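Local coordinates for protein helix-turn-helix transcriptional regulator (Pseudomonas aeruginosa, PDB 5XHX) that probably binds DNA through a C-terminal LuxR-type domain to regulate transcription, this fragment being its N-terminal ligand-binding domain, at residues E108-E111 / Y115-T118; V42-A47 / A121-T126; S53-L58 / G80-D85. All coordinates share one frame; numbering follows the deposited sequence.

Contact 1: E108-E111 / Y115-T118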
loop_
_atom_site.group_PDB
_atom_site.type_symbol
_atom_site.label_atom_id
_atom_site.label_comp_id
_atom_site.label_asym_id
_atom_site.label_seq_id
_atom_site.Cartn_x
_atom_site.Cartn_y
_atom_site.Cartn_z
ATOM N N GLU A 108 18.553 -31.546 -10.960
ATOM C CA GLU A 108 19.978 -31.713 -11.235
ATOM C C GLU A 108 20.318 -31.448 -12.698
ATOM O O GLU A 108 21.398 -30.914 -12.988
ATOM C CB GLU A 108 20.433 -33.111 -10.815
ATOM C CG GLU A 108 20.645 -33.258 -9.314
ATOM C CD GLU A 108 22.034 -32.817 -8.869
ATOM O OE1 GLU A 108 22.464 -33.200 -7.756
ATOM O OE2 GLU A 108 22.712 -32.099 -9.649
ATOM N N ASP A 109 19.408 -31.772 -13.621
ATOM C CA ASP A 109 19.591 -31.490 -15.040
ATOM C C ASP A 109 19.142 -30.080 -15.431
ATOM O O ASP A 109 18.878 -29.831 -16.616
ATOM C CB ASP A 109 18.849 -32.529 -15.888
ATOM C CG ASP A 109 17.336 -32.398 -15.794
ATOM O OD1 ASP A 109 16.639 -32.937 -16.682
ATOM O OD2 ASP A 109 16.839 -31.755 -14.845
ATOM N N PHE A 110 19.036 -29.161 -14.463
ATOM C CA PHE A 110 18.664 -27.784 -14.780
ATOM C C PHE A 110 19.634 -27.178 -15.787
ATOM O O PHE A 110 19.220 -26.594 -16.793
ATOM C CB PHE A 110 18.610 -26.939 -13.500
ATOM C CG PHE A 110 18.470 -25.451 -13.753
ATOM C CD1 PHE A 110 17.392 -24.948 -14.473
ATOM C CD2 PHE A 110 19.414 -24.560 -13.264
ATOM C CE1 PHE A 110 17.260 -23.578 -14.704
ATOM C CE2 PHE A 110 19.290 -23.197 -13.484
ATOM C CZ PHE A 110 18.212 -22.703 -14.212
ATOM N N GLU A 111 20.936 -27.342 -15.547
ATOM C CA GLU A 111 21.946 -26.709 -16.383
ATOM C C GLU A 111 22.019 -27.308 -17.785
ATOM O O GLU A 111 22.713 -26.754 -18.643
ATOM C CB GLU A 111 23.303 -26.809 -15.694
ATOM C CG GLU A 111 23.270 -26.356 -14.246
ATOM C CD GLU A 111 24.298 -25.284 -13.940
ATOM O OE1 GLU A 111 25.092 -24.935 -14.842
ATOM O OE2 GLU A 111 24.308 -24.788 -12.792
ATOM N N TYR A 115 16.273 -23.855 -21.710
ATOM C CA TYR A 115 15.936 -22.665 -20.928
ATOM C C TYR A 115 17.179 -22.070 -20.255
ATOM O O TYR A 115 17.418 -20.859 -20.313
ATOM C CB TYR A 115 14.848 -23.016 -19.893
ATOM C CG TYR A 115 14.604 -21.894 -18.916
ATOM C CD1 TYR A 115 13.836 -20.802 -19.287
ATOM C CD2 TYR A 115 15.187 -21.900 -17.647
ATOM C CE1 TYR A 115 13.633 -19.751 -18.432
ATOM C CE2 TYR A 115 14.978 -20.834 -16.758
ATOM C CZ TYR A 115 14.184 -19.766 -17.178
ATOM O OH TYR A 115 13.945 -18.675 -16.386
ATOM N N TYR A 116 18.003 -22.917 -19.646
ATOM C CA TYR A 116 19.198 -22.435 -18.954
ATOM C C TYR A 116 20.147 -21.698 -19.898
ATOM O O TYR A 116 20.682 -20.632 -19.559
ATOM C CB TYR A 116 19.915 -23.618 -18.299
ATOM C CG TYR A 116 21.182 -23.267 -17.540
ATOM C CD1 TYR A 116 21.118 -22.727 -16.266
ATOM C CD2 TYR A 116 22.441 -23.502 -18.089
ATOM C CE1 TYR A 116 22.270 -22.414 -15.554
ATOM C CE2 TYR A 116 23.602 -23.194 -17.385
ATOM C CZ TYR A 116 23.507 -22.650 -16.119
ATOM O OH TYR A 116 24.643 -22.337 -15.407
ATOM N N ASN A 117 20.369 -22.246 -21.091
ATOM C CA ASN A 117 21.395 -21.717 -21.982
ATOM C C ASN A 117 20.900 -20.595 -22.869
ATOM O O ASN A 117 21.718 -19.904 -23.488
ATOM C CB ASN A 117 21.955 -22.837 -22.853
ATOM C CG ASN A 117 22.734 -23.828 -22.050
ATOM O OD1 ASN A 117 23.885 -23.573 -21.688
ATOM N ND2 ASN A 117 22.112 -24.960 -21.736
ATOM N N THR A 118 19.594 -20.383 -22.933
ATOM C CA THR A 118 19.070 -19.337 -23.794
ATOM C C THR A 118 18.469 -18.220 -22.945
ATOM O O THR A 118 19.104 -17.178 -22.739
ATOM C CB THR A 118 18.064 -19.943 -24.780
ATOM O OG1 THR A 118 17.000 -20.580 -24.059
ATOM C CG2 THR A 118 18.760 -21.005 -25.645
#

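Contact 2: V42-A47 / A121-T126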
loop_
_atom_site.group_PDB
_atom_site.type_symbol
_atom_site.label_atom_id
_atom_site.label_comp_id
_atom_site.label_asym_id
_atom_site.label_seq_id
_atom_site.Cartn_x
_atom_site.Cartn_y
_atom_site.Cartn_z
ATOM N N VAL A 42 19.871 -6.575 -7.066
ATOM C CA VAL A 42 18.867 -6.855 -8.089
ATOM C C VAL A 42 19.341 -6.236 -9.404
ATOM O O VAL A 42 19.376 -5.015 -9.549
ATOM C CB VAL A 42 17.495 -6.310 -7.685
ATOM C CG1 VAL A 42 16.485 -6.521 -8.816
ATOM C CG2 VAL A 42 17.029 -6.944 -6.359
ATOM N N ASP A 43 19.697 -7.079 -10.372
ATOM C CA ASP A 43 20.153 -6.600 -11.669
ATOM C C ASP A 43 19.098 -6.715 -12.755
ATOM O O ASP A 43 19.220 -6.051 -13.786
ATOM C CB ASP A 43 21.397 -7.371 -12.113
ATOM C CG ASP A 43 22.563 -7.160 -11.179
ATOM O OD1 ASP A 43 22.737 -6.018 -10.718
ATOM O OD2 ASP A 43 23.284 -8.138 -10.894
ATOM N N ASN A 44 18.090 -7.557 -12.563
ATOM C CA ASN A 44 16.995 -7.685 -13.512
ATOM C C ASN A 44 15.767 -8.106 -12.713
ATOM O O ASN A 44 15.866 -8.499 -11.547
ATOM C CB ASN A 44 17.340 -8.687 -14.629
ATOM C CG ASN A 44 16.684 -8.336 -15.975
ATOM O OD1 ASN A 44 15.549 -7.842 -16.022
ATOM N ND2 ASN A 44 17.399 -8.602 -17.080
ATOM N N TRP A 45 14.601 -8.002 -13.342
ATOM C CA TRP A 45 13.371 -8.361 -12.650
ATOM C C TRP A 45 12.285 -8.588 -13.681
ATOM O O TRP A 45 12.359 -8.092 -14.810
ATOM C CB TRP A 45 12.953 -7.284 -11.643
ATOM C CG TRP A 45 12.863 -5.922 -12.242
ATOM C CD1 TRP A 45 13.844 -4.967 -12.276
ATOM C CD2 TRP A 45 11.735 -5.362 -12.914
ATOM N NE1 TRP A 45 13.385 -3.846 -12.935
ATOM C CE2 TRP A 45 12.099 -4.069 -13.340
ATOM C CE3 TRP A 45 10.454 -5.836 -13.209
ATOM C CZ2 TRP A 45 11.223 -3.240 -14.027
ATOM C CZ3 TRP A 45 9.592 -5.018 -13.907
ATOM C CH2 TRP A 45 9.980 -3.733 -14.304
ATOM N N ALA A 46 11.274 -9.356 -13.275
ATOM C CA ALA A 46 10.087 -9.559 -14.085
ATOM C C ALA A 46 8.914 -9.816 -13.149
ATOM O O ALA A 46 9.078 -10.423 -12.090
ATOM C CB ALA A 46 10.274 -10.725 -15.063
ATOM N N ALA A 47 7.736 -9.326 -13.528
ATOM C CA ALA A 47 6.496 -9.682 -12.854
ATOM C C ALA A 47 5.605 -10.440 -13.830
ATOM O O ALA A 47 5.402 -9.992 -14.964
ATOM C CB ALA A 47 5.773 -8.441 -12.316
ATOM N N ALA A 121 20.403 -17.538 -19.130
ATOM C CA ALA A 121 21.709 -16.904 -19.278
ATOM C C ALA A 121 21.580 -15.448 -19.694
ATOM O O ALA A 121 22.366 -14.604 -19.248
ATOM C CB ALA A 121 22.557 -17.681 -20.289
ATOM N N HIS A 122 20.571 -15.118 -20.496
ATOM C CA HIS A 122 20.431 -13.733 -20.921
ATOM C C HIS A 122 19.691 -12.870 -19.899
ATOM O O HIS A 122 20.166 -11.786 -19.541
ATOM C CB HIS A 122 19.720 -13.666 -22.275
ATOM C CG HIS A 122 19.624 -12.280 -22.826
ATOM N ND1 HIS A 122 18.592 -11.421 -22.509
ATOM C CD2 HIS A 122 20.447 -11.590 -23.650
ATOM C CE1 HIS A 122 18.775 -10.268 -23.126
ATOM N NE2 HIS A 122 19.891 -10.346 -23.830
ATOM N N TYR A 123 18.533 -13.331 -19.415
ATOM C CA TYR A 123 17.647 -12.472 -18.633
ATOM C C TYR A 123 17.887 -12.526 -17.130
ATOM O O TYR A 123 17.464 -11.604 -16.424
ATOM C CB TYR A 123 16.181 -12.822 -18.923
ATOM C CG TYR A 123 15.733 -12.266 -20.253
ATOM C CD1 TYR A 123 15.407 -10.914 -20.386
ATOM C CD2 TYR A 123 15.664 -13.073 -21.382
ATOM C CE1 TYR A 123 15.011 -10.387 -21.606
ATOM C CE2 TYR A 123 15.266 -12.554 -22.613
ATOM C CZ TYR A 123 14.942 -11.211 -22.716
ATOM O OH TYR A 123 14.549 -10.685 -23.931
ATOM N N VAL A 124 18.541 -13.572 -16.627
ATOM C CA VAL A 124 18.741 -13.783 -15.197
ATOM C C VAL A 124 20.224 -13.789 -14.839
ATOM O O VAL A 124 20.646 -13.152 -13.866
ATOM C CB VAL A 124 18.059 -15.089 -14.728
ATOM C CG1 VAL A 124 18.192 -15.245 -13.226
ATOM C CG2 VAL A 124 16.589 -15.089 -15.144
ATOM N N VAL A 125 21.032 -14.509 -15.624
ATOM C CA VAL A 125 22.494 -14.493 -15.622
ATOM C C VAL A 125 23.054 -15.406 -14.537
ATOM O O VAL A 125 23.666 -16.429 -14.855
ATOM C CB VAL A 125 23.067 -13.064 -15.504
ATOM C CG1 VAL A 125 24.592 -13.096 -15.643
ATOM C CG2 VAL A 125 22.459 -12.158 -16.565
ATOM N N THR A 126 22.867 -15.068 -13.253
ATOM C CA THR A 126 23.516 -15.890 -12.230
ATOM C C THR A 126 22.583 -16.454 -11.159
ATOM O O THR A 126 22.542 -17.674 -10.972
ATOM C CB THR A 126 24.645 -15.105 -11.547
ATOM O OG1 THR A 126 25.669 -14.807 -12.506
ATOM C CG2 THR A 126 25.250 -15.917 -10.426
#

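Contact 3: S53-L58 / G80-D85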
loop_
_atom_site.group_PDB
_atom_site.type_symbol
_atom_site.label_atom_id
_atom_site.label_comp_id
_atom_site.label_asym_id
_atom_site.label_seq_id
_atom_site.Cartn_x
_atom_site.Cartn_y
_atom_site.Cartn_z
ATOM N N SER A 53 -2.010 -22.338 -18.271
ATOM C CA SER A 53 -1.711 -21.969 -19.652
ATOM C C SER A 53 -0.433 -21.131 -19.741
ATOM O O SER A 53 0.396 -21.164 -18.826
ATOM C CB SER A 53 -2.904 -21.238 -20.282
ATOM O OG SER A 53 -3.280 -20.094 -19.530
ATOM N N SER A 54 -0.252 -20.408 -20.845
ATOM C CA SER A 54 0.964 -19.626 -21.047
ATOM C C SER A 54 1.123 -18.594 -19.934
ATOM O O SER A 54 0.120 -18.042 -19.464
ATOM C CB SER A 54 0.928 -18.890 -22.392
ATOM O OG SER A 54 1.252 -19.756 -23.466
ATOM N N PRO A 55 2.357 -18.294 -19.518
ATOM C CA PRO A 55 2.581 -17.203 -18.553
ATOM C C PRO A 55 2.163 -15.866 -19.131
ATOM O O PRO A 55 2.406 -15.573 -20.304
ATOM C CB PRO A 55 4.098 -17.224 -18.318
ATOM C CG PRO A 55 4.565 -18.561 -18.813
ATOM C CD PRO A 55 3.607 -18.964 -19.902
ATOM N N LEU A 56 1.566 -15.038 -18.282
ATOM C CA LEU A 56 1.225 -13.665 -18.628
ATOM C C LEU A 56 2.280 -12.746 -18.018
ATOM O O LEU A 56 2.380 -12.625 -16.788
ATOM C CB LEU A 56 -0.177 -13.324 -18.129
ATOM C CG LEU A 56 -0.678 -11.899 -18.357
ATOM C CD1 LEU A 56 -0.608 -11.518 -19.840
ATOM C CD2 LEU A 56 -2.108 -11.770 -17.841
ATOM N N ILE A 57 3.072 -12.109 -18.871
ATOM C CA ILE A 57 4.114 -11.194 -18.429
ATOM C C ILE A 57 3.478 -9.830 -18.204
ATOM O O ILE A 57 2.996 -9.198 -19.150
ATOM C CB ILE A 57 5.249 -11.102 -19.458
ATOM C CG1 ILE A 57 5.768 -12.500 -19.816
ATOM C CG2 ILE A 57 6.366 -10.190 -18.943
ATOM C CD1 ILE A 57 6.606 -13.133 -18.748
ATOM N N LEU A 58 3.494 -9.368 -16.955
ATOM C CA LEU A 58 2.926 -8.066 -16.623
ATOM C C LEU A 58 3.914 -6.935 -16.869
ATOM O O LEU A 58 3.539 -5.884 -17.411
ATOM C CB LEU A 58 2.459 -8.050 -15.164
ATOM C CG LEU A 58 1.379 -9.070 -14.757
ATOM C CD1 LEU A 58 1.090 -8.962 -13.238
ATOM C CD2 LEU A 58 0.096 -8.885 -15.562
ATOM N N GLY A 80 6.652 -21.951 -24.434
ATOM C CA GLY A 80 7.128 -23.272 -24.071
ATOM C C GLY A 80 8.313 -23.377 -23.142
ATOM O O GLY A 80 8.348 -24.267 -22.291
ATOM N N LEU A 81 9.308 -22.502 -23.295
ATOM C CA LEU A 81 10.500 -22.620 -22.459
ATOM C C LEU A 81 10.194 -22.416 -20.974
ATOM O O LEU A 81 10.911 -22.946 -20.124
ATOM C CB LEU A 81 11.569 -21.618 -22.904
ATOM C CG LEU A 81 12.364 -21.967 -24.157
ATOM C CD1 LEU A 81 13.333 -20.826 -24.472
ATOM C CD2 LEU A 81 13.115 -23.281 -23.954
ATOM N N TYR A 82 9.132 -21.681 -20.638
ATOM C CA TYR A 82 8.761 -21.517 -19.229
ATOM C C TYR A 82 8.494 -22.843 -18.544
ATOM O O TYR A 82 8.556 -22.919 -17.308
ATOM C CB TYR A 82 7.511 -20.648 -19.092
ATOM C CG TYR A 82 6.225 -21.413 -19.349
ATOM C CD1 TYR A 82 5.714 -21.530 -20.636
ATOM C CD2 TYR A 82 5.516 -22.014 -18.305
ATOM C CE1 TYR A 82 4.534 -22.224 -20.881
ATOM C CE2 TYR A 82 4.335 -22.727 -18.547
ATOM C CZ TYR A 82 3.845 -22.817 -19.832
ATOM O OH TYR A 82 2.659 -23.494 -20.090
ATOM N N LEU A 83 8.146 -23.883 -19.312
ATOM C CA LEU A 83 7.926 -25.200 -18.721
ATOM C C LEU A 83 9.181 -25.749 -18.063
ATOM O O LEU A 83 9.084 -26.595 -17.164
ATOM C CB LEU A 83 7.419 -26.182 -19.787
ATOM C CG LEU A 83 6.008 -25.858 -20.291
ATOM C CD1 LEU A 83 5.609 -26.703 -21.546
ATOM C CD2 LEU A 83 5.017 -26.066 -19.143
ATOM N N GLN A 84 10.360 -25.319 -18.513
ATOM C CA GLN A 84 11.636 -25.724 -17.920
ATOM C C GLN A 84 12.124 -24.729 -16.868
ATOM O O GLN A 84 13.221 -24.902 -16.316
ATOM C CB GLN A 84 12.711 -25.866 -19.019
ATOM C CG GLN A 84 12.316 -26.844 -20.174
ATOM C CD GLN A 84 13.060 -26.545 -21.487
ATOM O OE1 GLN A 84 14.186 -26.028 -21.480
ATOM N NE2 GLN A 84 12.440 -26.894 -22.612
ATOM N N ASP A 85 11.356 -23.682 -16.604
ATOM C CA ASP A 85 11.763 -22.696 -15.609
ATOM C C ASP A 85 11.482 -23.284 -14.236
ATOM O O ASP A 85 10.314 -23.517 -13.891
ATOM C CB ASP A 85 11.011 -21.388 -15.824
ATOM C CG ASP A 85 11.419 -20.284 -14.827
ATOM O OD1 ASP A 85 12.110 -20.574 -13.834
ATOM O OD2 ASP A 85 10.990 -19.134 -15.036
HETATM O O HOH W 1 1.151 -24.016 -17.943
#

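Contact 1: E108-E111 / Y115-T118
The 3-10 turn that leads into helix 114-123 doubles back onto the first turn of that helix, where Phe110 and Glu111 pack against Tyr116. One tyrosine is used in two ways, by its edge and by a face. Tyr116 turns a ring edge to the face of Phe110 in an offset edge-to-face pair, with centroids 5.0 Å apart and planes at 76°. Phe110 CE2 to Tyr116 CD1, at 3.4 Å, is the closest point between these rings. Glu111 lies along one face of Tyr116: its CA stands 3.8 Å from the ring centroid in a CH-pi contact, 18° off the normal, and its side chain follows the same face toward the hydroxyl. With CG anti to its own nitrogen, the Tyr116 ring reaches away from the helix, between the Phe110 ring and the Glu111 backbone. The Glu111 chain bends at chi2 and brings OE1 to 2.7 Å from Tyr116 OH, its carboxylate tilted 40° to the ring. Phe110 also meets Tyr115, here edge against edge, with CE1 4.0 Å from Tyr115 CD2. Thr113, between the segments, ties them through OG1, hydrogen-bonded to Phe110 O and Tyr116 N, and its carbonyl receives Asn117 ND2. Phe110 and Tyr115 both rest on Pro86 of helix 86-92, Phe110 stands edge-to-face with Phe120, and Thr118 reaches helix 72-81.

Contact 2: V42-A47 / A121-T126
The amide of Asn44 and the ring of Tyr123 are the flat groups brought together here, and they meet only obliquely, with Asn44 ND2 4.5 Å from Tyr123 CD1. One face of the Tyr123 ring takes the imidazole of the preceding His122, whose ND1 sits 3.4 Å above the plane of the Tyr123 ring and over its centre. Tyr123 CG in turn lies at the imidazole edge, in its plane. Tyr123 also stacks with Tyr119 one turn earlier in the helix, and its hydroxyl is hydrogen-bonded to Asp71.

The nearest approach between the segments falls on the backbone. Asn44 ND2 comes within 3.1 Å of Tyr123 O, yet the angle is too poor for a hydrogen bond; Asn44 CB is 3.4 Å from the same oxygen. The amide is held by other bonds. Its OD1 accepts the amide hydrogen of Trp45, with Trp45 N to Asn44 OD1 at 2.8 Å; the donor lies in the carbonyl plane on a lone pair, at a C=O...N angle of 104°, and the N-H...O angle is 141°. ND2 donates to Glu62.

Asp43 and Asn44 together face Gly146 in a classic beta bulge at the start of strand 44-50.

Chemically this is a small polar meeting, burying 93 Å² in all. The positive end of the asparagine amide lies beside a carbonyl in the last turn of helix 114-123, an attraction that is probably electrostatic, while bonds to Trp45 and Glu62 fix the rotation of the amide.

Contact 3: S53-L58 / G80-D85
Pro55 lies over one face of the Tyr82 ring, its CD 3.5 Å from the centroid of that ring and 15° off the normal, a clear CH-pi contact. The CG-CD edge of the pyrrolidine spans the ring from its centre to its root: CG touches Tyr82 CG at 3.3 Å, a tight approach. Leu83 covers the opposite face, with CG 3.7 Å above the plane and displaced toward the rim, and the tyrosine is thus clasped between a proline from another part of the chain and the residue that follows it in sequence. In Tyr82, chi1 of 80° sets CG between the nitrogen and the carbonyl carbon, turning the ring toward Pro55.

At the phenol end the link is made by solvent. A water in the plane of the ring, at its edge, lies 2.7 Å from Tyr82 OH and donates a hydrogen bond to Ser53 O at 3.1 Å. A further tie just beyond the segment is that of Ser54 OG to the carbonyl of Ile78.

Beneath Tyr82 the backbone is wound as a 3-10 turn, with Leu83 N bonded to Gly80 O at 3.0 Å and Asp85 N closing on Tyr82 O. Asp85 then acts as N-cap of helix 86-92, its OD1 accepting from Phe87 N, while OD2 is bonded to Tyr77 OH.

A proline set by its CG-CD edge on an aromatic face is a familiar CH-pi pairing. Here it fastens the lead-in to edge strand 56-60 to the junction of helices 72-81 and 86-92, within the alpha-beta-alpha sandwich of LuxR-type ligand-binding domains.

In the fold
The three contacts lie at the corners of a nearly equilateral triangle, each centre about 15 Å from the others, in one domain built round a five-stranded antiparallel sheet. Along the chain, contact 2 spans the other two, with contact 3 coming before contact 1 in the interval. Contacts 1 and 2 use the two ends of helix 114-123. Contacts 2 and 3 share the sheet, where Ala47 O and Leu58 N probably bond neighbouring strands 44-50 and 56-60. Contacts 1 and 3 meet through Gln84 and Asp85, probable partners of Tyr115. Helices 72-81, 86-92 and 114-123 probably lie on the sheet face that covers the autoinducer in relatives such as TraR; whether this protein does likewise is not settled.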